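Side-chain contacts in succinyl-CoA ligase (ADP-forming) subunit alpha (PDB 6HXI), which is a coenzyme A-binding protein that joins a CoA-ligase family region to a largely helical citrate synthase-like domain: residues B[483-488]-B[527-532]; B[504-509]-B[536-541]. One frame throughout, in Å; residues are numbered along the deposited sequence.

Contact 1 of 2, residues B[483-488]-B[527-532]; sequences INIPGI and ELTTAK. With COA (coenzyme A), chain G.
In the part of the coenzyme A pocket supplied by the citrate synthase-like domain, Ile485 and Ile488, the two ends of a type II beta turn, meet Thr529 on helix 517-530. The turn is closed by the bond from Ile488 N to Ile485 O. Pro486 suits its second position with a phi near -65°, and Gly487 takes the third, where a positive phi would press a CB against the preceding carbonyl. The contact is small and oblique: Ile488 CD1 lies 3.7 Å from Thr529 OG1, and Ile485 CD1 lies 4.1 Å from Thr529 CG2. A chi1 of 62° puts Thr529 OG1 between the backbone N and the carbonyl carbon, where it touches the tip of Ile488 and bonds to the carbonyl O of Leu536, so this buried polar atom is satisfied; CG2 faces the Ile485 methyl.

The same turn frames coenzyme A. Ile485 CD1 approaches the edge of the adenine, 3.8 Å from C2A, and Ile485 N lies 3.0 Å from N1A. Ile488 O stands 3.0 Å from N6A, while Asn484 lays its amide over one face of the base. Three residues after Thr529, the extended side chain of Lys532 sends NZ to phosphate oxygen O8A in a 2.9 Å hydrogen bond. Ser89, Arg91 and Ser92 of the second subunit complete the site. Phe461 of helix 453-466 packs on both isoleucines, and Met478 of helix 471-480 touches Ile485.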
loop_
_atom_site.group_PDB
_atom_site.type_symbol
_atom_site.label_atom_id
_atom_site.label_comp_id
_atom_site.label_asym_id
_atom_site.label_seq_id
_atom_site.Cartn_x
_atom_site.Cartn_y
_atom_site.Cartn_z
ATOM N N ILE B 483 -9.248 15.046 -27.144
ATOM C CA ILE B 483 -9.479 14.678 -25.747
ATOM C C ILE B 483 -10.962 14.529 -25.489
ATOM O O ILE B 483 -11.725 15.500 -25.622
ATOM C CB ILE B 483 -8.863 15.684 -24.699
ATOM C CG1 ILE B 483 -7.432 16.203 -25.088
ATOM C CG2 ILE B 483 -8.878 15.081 -23.288
ATOM C CD1 ILE B 483 -6.238 15.273 -24.832
ATOM N N ASN B 484 -11.370 13.337 -25.049
ATOM C CA ASN B 484 -12.748 13.123 -24.662
ATOM C C ASN B 484 -12.969 13.962 -23.427
ATOM O O ASN B 484 -12.041 14.147 -22.631
ATOM C CB ASN B 484 -12.995 11.661 -24.336
ATOM C CG ASN B 484 -13.241 10.819 -25.544
ATOM O OD1 ASN B 484 -13.390 11.310 -26.662
ATOM N ND2 ASN B 484 -13.305 9.530 -25.342
ATOM N N ILE B 485 -14.168 14.522 -23.292
ATOM C CA ILE B 485 -14.455 15.373 -22.156
ATOM C C ILE B 485 -14.589 14.514 -20.905
ATOM O O ILE B 485 -15.440 13.620 -20.888
ATOM C CB ILE B 485 -15.676 16.316 -22.367
ATOM C CG1 ILE B 485 -15.450 17.261 -23.567
ATOM C CG2 ILE B 485 -15.936 17.106 -21.080
ATOM C CD1 ILE B 485 -16.752 17.885 -24.119
ATOM N N PRO B 486 -13.751 14.764 -19.866
ATOM C CA PRO B 486 -13.881 13.984 -18.626
ATOM C C PRO B 486 -15.226 14.284 -17.958
ATOM O O PRO B 486 -15.680 15.433 -17.989
ATOM C CB PRO B 486 -12.674 14.430 -17.802
ATOM C CG PRO B 486 -12.365 15.804 -18.284
ATOM C CD PRO B 486 -12.723 15.820 -19.741
ATOM N N GLY B 487 -15.890 13.240 -17.471
ATOM C CA GLY B 487 -17.201 13.352 -16.850
ATOM C C GLY B 487 -18.353 13.227 -17.825
ATOM O O GLY B 487 -19.517 13.275 -17.429
ATOM N N ILE B 488 -18.025 13.014 -19.113
ATOM C CA ILE B 488 -18.996 12.850 -20.195
ATOM C C ILE B 488 -18.875 11.454 -20.759
ATOM O O ILE B 488 -17.765 11.045 -21.097
ATOM C CB ILE B 488 -18.842 13.955 -21.314
ATOM C CG1 ILE B 488 -19.339 15.340 -20.845
ATOM C CG2 ILE B 488 -19.538 13.548 -22.675
ATOM C CD1 ILE B 488 -20.953 15.543 -20.685
ATOM N N GLU B 527 -26.026 18.926 -23.521
ATOM C CA GLU B 527 -27.011 19.035 -24.602
ATOM C C GLU B 527 -26.315 18.907 -25.930
ATOM O O GLU B 527 -26.818 18.215 -26.813
ATOM C CB GLU B 527 -27.800 20.344 -24.534
ATOM C CG GLU B 527 -28.881 20.323 -23.475
ATOM C CD GLU B 527 -29.753 21.560 -23.479
ATOM O OE1 GLU B 527 -29.441 22.523 -22.742
ATOM O OE2 GLU B 527 -30.765 21.555 -24.218
ATOM N N LEU B 528 -25.111 19.498 -26.039
ATOM C CA LEU B 528 -24.268 19.405 -27.234
ATOM C C LEU B 528 -23.694 17.992 -27.470
ATOM O O LEU B 528 -23.699 17.528 -28.608
ATOM C CB LEU B 528 -23.147 20.448 -27.170
ATOM C CG LEU B 528 -23.633 21.892 -27.240
ATOM C CD1 LEU B 528 -22.588 22.805 -26.775
ATOM C CD2 LEU B 528 -24.041 22.268 -28.672
ATOM N N THR B 529 -23.175 17.318 -26.408
ATOM C CA THR B 529 -22.593 15.991 -26.546
ATOM C C THR B 529 -23.683 14.958 -26.842
ATOM O O THR B 529 -23.475 14.124 -27.729
ATOM C CB THR B 529 -21.664 15.619 -25.375
ATOM O OG1 THR B 529 -22.387 15.589 -24.147
ATOM C CG2 THR B 529 -20.466 16.539 -25.259
ATOM N N THR B 530 -24.863 15.046 -26.172
ATOM C CA THR B 530 -25.969 14.102 -26.422
ATOM C C THR B 530 -26.585 14.302 -27.832
ATOM O O THR B 530 -27.176 13.367 -28.366
ATOM C CB THR B 530 -27.017 14.095 -25.290
ATOM O OG1 THR B 530 -27.586 15.387 -25.130
ATOM C CG2 THR B 530 -26.443 13.605 -23.959
ATOM N N ALA B 531 -26.386 15.487 -28.455
ATOM C CA ALA B 531 -26.818 15.783 -29.839
ATOM C C ALA B 531 -25.953 14.992 -30.865
ATOM O O ALA B 531 -26.319 14.901 -32.039
ATOM C CB ALA B 531 -26.721 17.274 -30.111
ATOM N N LYS B 532 -24.811 14.417 -30.415
ATOM C CA LYS B 532 -23.923 13.605 -31.247
ATOM C C LYS B 532 -24.254 12.123 -31.068
ATOM O O LYS B 532 -24.450 11.401 -32.050
ATOM C CB LYS B 532 -22.440 13.872 -30.918
ATOM C CG LYS B 532 -22.002 15.332 -31.048
ATOM C CD LYS B 532 -20.474 15.447 -30.991
ATOM C CE LYS B 532 -19.993 16.854 -31.188
ATOM N NZ LYS B 532 -18.511 16.907 -31.322
HETATM N N1A COA G . -16.657 13.704 -24.766
HETATM C C2A COA G . -16.917 14.458 -25.839
HETATM N N3A COA G . -17.241 14.068 -27.080
HETATM C C4A COA G . -17.224 12.730 -27.185
HETATM C C5A COA G . -16.965 11.824 -26.171
HETATM C C6A COA G . -16.703 12.356 -24.893
HETATM N N6A COA G . -16.533 11.607 -23.805
HETATM N N7A COA G . -16.936 10.530 -26.667
HETATM C C8A COA G . -17.185 10.677 -27.943
HETATM N N9A COA G . -17.365 11.981 -28.331
HETATM C C1B COA G . -17.616 12.486 -29.680
HETATM C C2B COA G . -16.586 12.096 -30.732
HETATM O O2B COA G . -15.444 12.953 -30.680
HETATM C C3B COA G . -17.407 12.297 -32.010
HETATM O O3B COA G . -17.483 13.689 -32.390
HETATM P P3B COA G . -17.709 14.186 -33.888
HETATM O O7A COA G . -18.929 13.496 -34.397
HETATM O O8A COA G . -17.846 15.664 -33.805
HETATM O O9A COA G . -16.415 13.835 -34.646
HETATM C C4B COA G . -18.841 11.954 -31.589
HETATM O O4B COA G . -18.850 11.974 -30.146
HETATM C C5B COA G . -19.366 10.635 -32.095
HETATM O O5B COA G . -18.332 9.650 -31.905
HETATM P P1A COA G . -18.002 8.529 -33.048
HETATM O O1A COA G . -17.198 7.382 -32.555
HETATM O O2A COA G . -17.444 9.153 -34.317
HETATM O O3A COA G . -19.522 8.110 -33.288
HETATM P P2A COA G . -20.393 6.984 -34.001
HETATM O O4A COA G . -20.629 5.869 -33.063
HETATM O O5A COA G . -21.693 7.663 -34.365
HETATM O O6A COA G . -19.577 6.498 -35.314
HETATM C CBP COA G . -20.217 6.125 -37.639
HETATM C CCP COA G . -19.730 7.137 -36.596
HETATM C CDP COA G . -20.331 6.848 -38.988
HETATM C CEP COA G . -19.235 4.944 -37.776
HETATM C CAP COA G . -21.606 5.586 -37.196
HETATM O OAP COA G . -22.460 6.640 -36.789
HETATM C C9P COA G . -22.342 4.696 -38.189
HETATM O O9P COA G . -22.046 3.502 -38.283
HETATM N N8P COA G . -23.309 5.275 -38.919
HETATM C C7P COA G . -24.030 4.577 -39.974
HETATM C C6P COA G . -23.753 5.173 -41.327
HETATM C C5P COA G . -24.573 4.526 -42.418
HETATM O O5P COA G . -25.679 4.046 -42.175
HETATM N N4P COA G . -24.019 4.487 -43.629
HETATM C C3P COA G . -24.632 3.804 -44.760
HETATM C C2P COA G . -24.377 2.310 -44.750
HETATM S S1P COA G . -25.037 1.697 -46.325
#

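Contact 2 of 2, residues B[504-509]-B[536-541]. With COA (coenzyme A), chain G.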
loop_
_atom_site.group_PDB
_atom_site.type_symbol
_atom_site.label_atom_id
_atom_site.label_comp_id
_atom_site.label_asym_id
_atom_site.label_seq_id
_atom_site.Cartn_x
_atom_site.Cartn_y
_atom_site.Cartn_z
ATOM N N LEU B 504 -29.819 11.306 -8.865
ATOM C CA LEU B 504 -29.907 11.502 -7.416
ATOM C C LEU B 504 -29.054 12.721 -6.980
ATOM O O LEU B 504 -29.541 13.553 -6.232
ATOM C CB LEU B 504 -29.466 10.225 -6.674
ATOM C CG LEU B 504 -30.523 9.102 -6.662
ATOM C CD1 LEU B 504 -29.872 7.696 -6.800
ATOM C CD2 LEU B 504 -31.419 9.202 -5.427
ATOM N N LEU B 505 -27.832 12.851 -7.535
ATOM C CA LEU B 505 -26.882 13.946 -7.261
ATOM C C LEU B 505 -27.346 15.269 -7.807
ATOM O O LEU B 505 -27.365 16.264 -7.086
ATOM C CB LEU B 505 -25.480 13.605 -7.777
ATOM C CG LEU B 505 -24.700 12.544 -7.045
ATOM C CD1 LEU B 505 -23.550 12.057 -7.875
ATOM C CD2 LEU B 505 -24.195 13.037 -5.685
ATOM N N ILE B 506 -27.768 15.288 -9.059
ATOM C CA ILE B 506 -28.294 16.489 -9.690
ATOM C C ILE B 506 -29.611 16.953 -9.059
ATOM O O ILE B 506 -29.802 18.176 -8.898
ATOM C CB ILE B 506 -28.444 16.269 -11.212
ATOM C CG1 ILE B 506 -27.071 16.267 -11.911
ATOM C CG2 ILE B 506 -29.428 17.287 -11.815
ATOM C CD1 ILE B 506 -27.163 16.241 -13.514
ATOM N N SER B 507 -30.542 16.022 -8.754
ATOM C CA SER B 507 -31.830 16.452 -8.178
ATOM C C SER B 507 -31.611 17.122 -6.794
ATOM O O SER B 507 -32.103 18.222 -6.545
ATOM C CB SER B 507 -32.871 15.327 -8.168
ATOM O OG SER B 507 -32.402 14.138 -7.552
ATOM N N TYR B 508 -30.745 16.535 -5.985
ATOM C CA TYR B 508 -30.368 17.128 -4.703
ATOM C C TYR B 508 -29.755 18.561 -4.837
ATOM O O TYR B 508 -30.131 19.443 -4.079
ATOM C CB TYR B 508 -29.440 16.166 -3.921
ATOM C CG TYR B 508 -29.058 16.696 -2.554
ATOM C CD1 TYR B 508 -29.871 16.465 -1.447
ATOM C CD2 TYR B 508 -27.978 17.562 -2.396
ATOM C CE1 TYR B 508 -29.599 17.051 -0.211
ATOM C CE2 TYR B 508 -27.688 18.146 -1.159
ATOM C CZ TYR B 508 -28.480 17.857 -0.065
ATOM O OH TYR B 508 -28.216 18.428 1.145
ATOM N N ALA B 509 -28.791 18.772 -5.728
ATOM C CA ALA B 509 -28.141 20.074 -5.901
ATOM C C ALA B 509 -29.096 21.114 -6.427
ATOM O O ALA B 509 -29.126 22.242 -5.921
ATOM C CB ALA B 509 -26.935 19.939 -6.811
ATOM N N LEU B 536 -23.728 10.144 -24.496
ATOM C CA LEU B 536 -22.705 11.126 -24.079
ATOM C C LEU B 536 -23.292 12.017 -22.988
ATOM O O LEU B 536 -23.347 13.250 -23.108
ATOM C CB LEU B 536 -22.132 11.924 -25.274
ATOM C CG LEU B 536 -21.303 11.130 -26.292
ATOM C CD1 LEU B 536 -20.735 12.038 -27.346
ATOM C CD2 LEU B 536 -20.231 10.313 -25.630
ATOM N N ILE B 537 -23.784 11.355 -21.940
ATOM C CA ILE B 537 -24.454 12.013 -20.823
ATOM C C ILE B 537 -23.412 12.410 -19.819
ATOM O O ILE B 537 -22.277 11.940 -19.873
ATOM C CB ILE B 537 -25.613 11.142 -20.192
ATOM C CG1 ILE B 537 -25.124 9.737 -19.740
ATOM C CG2 ILE B 537 -26.794 11.008 -21.156
ATOM C CD1 ILE B 537 -25.805 9.167 -18.449
ATOM N N LEU B 538 -23.801 13.269 -18.896
ATOM C CA LEU B 538 -22.955 13.677 -17.793
ATOM C C LEU B 538 -22.967 12.457 -16.865
ATOM O O LEU B 538 -24.037 12.030 -16.425
ATOM C CB LEU B 538 -23.593 14.903 -17.135
ATOM C CG LEU B 538 -22.738 15.771 -16.244
ATOM C CD1 LEU B 538 -21.458 16.287 -16.970
ATOM C CD2 LEU B 538 -23.576 16.915 -15.688
ATOM N N ASN B 539 -21.813 11.797 -16.725
ATOM C CA ASN B 539 -21.689 10.607 -15.902
ATOM C C ASN B 539 -21.510 10.980 -14.388
ATOM O O ASN B 539 -21.480 12.168 -14.048
ATOM C CB ASN B 539 -20.578 9.684 -16.450
ATOM C CG ASN B 539 -19.164 10.205 -16.329
ATOM O OD1 ASN B 539 -18.772 10.816 -15.345
ATOM N ND2 ASN B 539 -18.337 9.907 -17.307
ATOM N N VAL B 540 -21.420 9.961 -13.503
ATOM C CA VAL B 540 -21.305 10.115 -12.039
ATOM C C VAL B 540 -20.064 10.910 -11.655
ATOM O O VAL B 540 -20.178 11.802 -10.813
ATOM C CB VAL B 540 -21.411 8.764 -11.245
ATOM C CG1 VAL B 540 -21.558 9.006 -9.752
ATOM C CG2 VAL B 540 -22.611 7.971 -11.719
ATOM N N ASP B 541 -18.895 10.582 -12.255
ATOM C CA ASP B 541 -17.640 11.261 -11.983
ATOM C C ASP B 541 -17.682 12.738 -12.349
ATOM O O ASP B 541 -17.212 13.557 -11.569
ATOM C CB ASP B 541 -16.445 10.542 -12.636
ATOM C CG ASP B 541 -16.110 9.219 -11.960
ATOM O OD1 ASP B 541 -17.012 8.631 -11.321
ATOM O OD2 ASP B 541 -14.952 8.765 -12.079
HETATM N N1A COA G . -16.657 13.704 -24.766
HETATM C C2A COA G . -16.917 14.458 -25.839
HETATM N N3A COA G . -17.241 14.068 -27.080
HETATM C C4A COA G . -17.224 12.730 -27.185
HETATM C C5A COA G . -16.965 11.824 -26.171
HETATM C C6A COA G . -16.703 12.356 -24.893
HETATM N N6A COA G . -16.533 11.607 -23.805
HETATM N N7A COA G . -16.936 10.530 -26.667
HETATM C C8A COA G . -17.185 10.677 -27.943
HETATM N N9A COA G . -17.365 11.981 -28.331
HETATM C C1B COA G . -17.616 12.486 -29.680
HETATM C C2B COA G . -16.586 12.096 -30.732
HETATM O O2B COA G . -15.444 12.953 -30.680
HETATM C C3B COA G . -17.407 12.297 -32.010
HETATM O O3B COA G . -17.483 13.689 -32.390
HETATM P P3B COA G . -17.709 14.186 -33.888
HETATM O O7A COA G . -18.929 13.496 -34.397
HETATM O O8A COA G . -17.846 15.664 -33.805
HETATM O O9A COA G . -16.415 13.835 -34.646
HETATM C C4B COA G . -18.841 11.954 -31.589
HETATM O O4B COA G . -18.850 11.974 -30.146
HETATM C C5B COA G . -19.366 10.635 -32.095
HETATM O O5B COA G . -18.332 9.650 -31.905
HETATM P P1A COA G . -18.002 8.529 -33.048
HETATM O O1A COA G . -17.198 7.382 -32.555
HETATM O O2A COA G . -17.444 9.153 -34.317
HETATM O O3A COA G . -19.522 8.110 -33.288
HETATM P P2A COA G . -20.393 6.984 -34.001
HETATM O O4A COA G . -20.629 5.869 -33.063
HETATM O O5A COA G . -21.693 7.663 -34.365
HETATM O O6A COA G . -19.577 6.498 -35.314
HETATM C CBP COA G . -20.217 6.125 -37.639
HETATM C CCP COA G . -19.730 7.137 -36.596
HETATM C CDP COA G . -20.331 6.848 -38.988
HETATM C CEP COA G . -19.235 4.944 -37.776
HETATM C CAP COA G . -21.606 5.586 -37.196
HETATM O OAP COA G . -22.460 6.640 -36.789
HETATM C C9P COA G . -22.342 4.696 -38.189
HETATM O O9P COA G . -22.046 3.502 -38.283
HETATM N N8P COA G . -23.309 5.275 -38.919
HETATM C C7P COA G . -24.030 4.577 -39.974
HETATM C C6P COA G . -23.753 5.173 -41.327
HETATM C C5P COA G . -24.573 4.526 -42.418
HETATM O O5P COA G . -25.679 4.046 -42.175
HETATM N N4P COA G . -24.019 4.487 -43.629
HETATM C C3P COA G . -24.632 3.804 -44.760
HETATM C C2P COA G . -24.377 2.310 -44.750
HETATM S S1P COA G . -25.037 1.697 -46.325
#
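Leu505 sets CG anti to its carbonyl carbon (chi1 -71°), and Val540 sets CG1 anti to its backbone N (chi1 -169°). These torsions bring Leu505 CD1 to 4.1 Å from Val540 CG1, the two side chains crossing at about a right angle. The meeting joins helix 500-512 to the start of helix 540-555 in the helical citrate synthase-like domain. The next residue, Ile506, stretches its CD1 to 4.2 Å from CD2 of Leu538, in the loop leading into that second helix. Branched aliphatic residues suit this buried seam, where the two closest approaches are methyl to methyl; Cys543, Phe404 and Leu523 extend the apolar surroundings.

Between Leu538 and Val540, Asn539 is the N-cap of helix 540-555: its OD1 accepts a hydrogen bond from the backbone N of Gly542, and its ND2 donates to Gly489 O. A short polar side chain can thus both begin the helix and tie it to the neighbouring loop. At the far end of 536-541, Leu536 faces the ligand instead, covering the side of the adenine remote from Asn484, with CD2 3.6 Å from C5A and CD1 3.4 Å from the ribose oxygen O4B.

Overall arrangement
Contacts 1 and 2 are both buried, with centres about 14 Å apart, and their segments alternate along the chain within one helical domain. Contact 1 borders the coenzyme A pocket, where methyl groups share space with backbone polar atoms, a hydroxyl and a lysine; contact 2 sets helix 500-512 against the loop and first turn of helix 540-555 and is purely aliphatic across its interface. Two direct links tie them: the Thr529 hydroxyl bond and a backbone hydrogen bond between Gly487 O and Asn539 N. Segment 536-541 therefore bridges the two, anchored to the beta turn and helix 517-530 on the pocket side and to helix 500-512 through its hydrophobic side chains.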